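Receptor-like protein kinase ANXUR1 (Arabidopsis thaliana, PDB 6FIG) probably acts as a cell-surface receptor kinase in plant reproduction, sensing extracellular signals through its malectin-like ectodomain. Local coordinates at residues D134-K139 with I156-M161. Residues are numbered along the deposited sequence; the frame is centred on the assembly and turned at random.
Sequences DVLSIK and IEVIQM
Glu157 OE1, on the face of strand 151-161 turned away from Leu136 and Ile138, is gripped by two groups: a salt bridge from Arg77 NH1 and a hydrogen bond with Tyr79 OH. Lys20 NZ forms a salt bridge with OE2, so both carboxylate oxygens of this buried acid are engaged, and the two cations probably stabilise its negative charge. The alternation of a beta strand then sends the flanking residues, Ile156 and Val158, to the other face, where the contacts with strand 135-142 are apolar. Here two layers of a beta sandwich meet through methyl groups, their backbones well apart. The CA atoms of Leu136 and Val158 are 9.0 Å from each other, those of Ile138 and Ile156 9.7 Å, and the chains run in opposite senses. Leu136 carries its CG anti to the backbone N (chi1 179°), and CD2 reaches both methyls of Val158, at 4.0 Å from CG2 and 4.2 Å from CG1, one side chain slanting across the other. Beside it Ile138 is extended (chi2 169°), which brings CD1 to within 4.0 Å of Ile156 CG2. The two isoleucine side chains run alongside each other from opposite directions and meet through one methyl from each. Ile156 also packs on Tyr64, and its side chain lies about 9 Å from a bound calcium ion, to whose site Asn154 of the same strand belongs. Strand 135-142 is the middle one of a five-stranded antiparallel sheet, between 62-67 and 95-99; Ala99 and Val97 extend the apolar layer around Leu136 and Ile138. Facing it, strand 151-161 pairs antiparallel with strands 73-80, 4-7 and 54-58, and Leu76 of strand 73-80 packs against Ile138 from that opposing layer.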
loop_
_atom_site.group_PDB
_atom_site.type_symbol
_atom_site.label_atom_id
_atom_site.label_comp_id
_atom_site.label_asym_id
_atom_site.label_seq_id
_atom_site.Cartn_x
_atom_site.Cartn_y
_atom_site.Cartn_z
ATOM N N ASP A 134 0.319 18.794 -13.697
ATOM C CA ASP A 134 1.067 17.572 -13.414
ATOM C C ASP A 134 2.165 17.771 -12.353
ATOM O O ASP A 134 2.904 16.837 -12.051
ATOM C CB ASP A 134 1.619 16.923 -14.702
ATOM C CG ASP A 134 2.517 17.851 -15.519
ATOM O OD1 ASP A 134 3.189 18.727 -14.937
ATOM O OD2 ASP A 134 2.569 17.703 -16.769
ATOM N N VAL A 135 2.249 18.968 -11.772
ATOM C CA VAL A 135 3.185 19.241 -10.688
ATOM C C VAL A 135 2.454 19.918 -9.532
ATOM O O VAL A 135 1.670 20.836 -9.747
ATOM C CB VAL A 135 4.347 20.128 -11.182
ATOM C CG1 VAL A 135 5.216 20.602 -10.034
ATOM C CG2 VAL A 135 5.197 19.363 -12.192
ATOM N N LEU A 136 2.706 19.442 -8.313
ATOM C CA LEU A 136 2.257 20.105 -7.103
ATOM C C LEU A 136 3.436 20.931 -6.600
ATOM O O LEU A 136 4.456 20.373 -6.196
ATOM C CB LEU A 136 1.823 19.084 -6.046
ATOM C CG LEU A 136 1.338 19.669 -4.715
ATOM C CD1 LEU A 136 0.094 20.530 -4.922
ATOM C CD2 LEU A 136 1.036 18.562 -3.714
ATOM N N SER A 137 3.280 22.246 -6.623
ATOM C CA SER A 137 4.264 23.172 -6.087
ATOM C C SER A 137 3.963 23.562 -4.651
ATOM O O SER A 137 2.922 24.165 -4.394
ATOM C CB SER A 137 4.302 24.410 -6.952
ATOM O OG SER A 137 4.744 24.053 -8.253
ATOM N N ILE A 138 4.853 23.201 -3.724
ATOM C CA ILE A 138 4.637 23.468 -2.306
ATOM C C ILE A 138 5.665 24.509 -1.907
ATOM O O ILE A 138 6.873 24.226 -1.907
ATOM C CB ILE A 138 4.817 22.227 -1.418
ATOM C CG1 ILE A 138 3.904 21.101 -1.883
ATOM C CG2 ILE A 138 4.538 22.595 0.035
ATOM C CD1 ILE A 138 4.220 19.783 -1.220
ATOM N N LYS A 139 5.184 25.713 -1.608
ATOM C CA LYS A 139 6.045 26.877 -1.375
ATOM C C LYS A 139 6.038 27.252 0.086
ATOM O O LYS A 139 4.955 27.487 0.661
ATOM C CB LYS A 139 5.596 28.075 -2.197
ATOM C CG LYS A 139 6.483 29.295 -1.996
ATOM C CD LYS A 139 6.138 30.419 -2.946
ATOM C CE LYS A 139 7.350 31.312 -3.091
ATOM N NZ LYS A 139 7.095 32.608 -3.765
ATOM N N ILE A 156 6.853 15.548 4.608
ATOM C CA ILE A 156 5.810 15.847 3.619
ATOM C C ILE A 156 5.288 14.537 3.046
ATOM O O ILE A 156 6.078 13.722 2.613
ATOM C CB ILE A 156 6.338 16.745 2.477
ATOM C CG1 ILE A 156 6.836 18.081 3.027
ATOM C CG2 ILE A 156 5.251 16.986 1.435
ATOM C CD1 ILE A 156 7.538 18.956 2.006
ATOM N N GLU A 157 3.961 14.334 3.047
ATOM C CA GLU A 157 3.356 13.250 2.260
ATOM C C GLU A 157 2.400 13.795 1.224
ATOM O O GLU A 157 1.663 14.744 1.492
ATOM C CB GLU A 157 2.587 12.235 3.099
ATOM C CG GLU A 157 3.365 11.484 4.136
ATOM C CD GLU A 157 2.504 10.371 4.701
ATOM O OE1 GLU A 157 1.824 10.617 5.706
ATOM O OE2 GLU A 157 2.479 9.283 4.085
ATOM N N VAL A 158 2.462 13.217 0.038
ATOM C CA VAL A 158 1.497 13.441 -1.028
ATOM C C VAL A 158 0.968 12.101 -1.457
ATOM O O VAL A 158 1.730 11.242 -1.862
ATOM C CB VAL A 158 2.128 14.193 -2.204
ATOM C CG1 VAL A 158 1.094 14.395 -3.307
ATOM C CG2 VAL A 158 2.664 15.527 -1.726
ATOM N N ILE A 159 -0.353 11.926 -1.370
ATOM C CA ILE A 159 -1.015 10.634 -1.546
ATOM C C ILE A 159 -2.217 10.858 -2.453
ATOM O O ILE A 159 -3.136 11.598 -2.083
ATOM C CB ILE A 159 -1.508 10.096 -0.192
ATOM C CG1 ILE A 159 -0.344 9.933 0.811
ATOM C CG2 ILE A 159 -2.251 8.779 -0.360
ATOM C CD1 ILE A 159 -0.775 9.975 2.255
ATOM N N GLN A 160 -2.228 10.222 -3.608
ATOM C CA GLN A 160 -3.404 10.246 -4.478
ATOM C C GLN A 160 -4.591 9.597 -3.760
ATOM O O GLN A 160 -4.436 8.546 -3.135
ATOM C CB GLN A 160 -3.135 9.501 -5.780
ATOM C CG GLN A 160 -4.190 9.758 -6.829
ATOM C CD GLN A 160 -3.910 9.040 -8.113
ATOM O OE1 GLN A 160 -2.903 9.315 -8.779
ATOM N NE2 GLN A 160 -4.802 8.130 -8.482
ATOM N N MET A 161 -5.775 10.214 -3.824
ATOM C CA MET A 161 -6.950 9.682 -3.126
ATOM C C MET A 161 -8.166 9.756 -4.018
ATOM O O MET A 161 -8.222 10.558 -4.919
ATOM C CB MET A 161 -7.206 10.390 -1.802
ATOM C CG MET A 161 -7.628 11.835 -1.955
ATOM S SD MET A 161 -8.030 12.608 -0.414
ATOM C CE MET A 161 -9.600 11.855 -0.036
#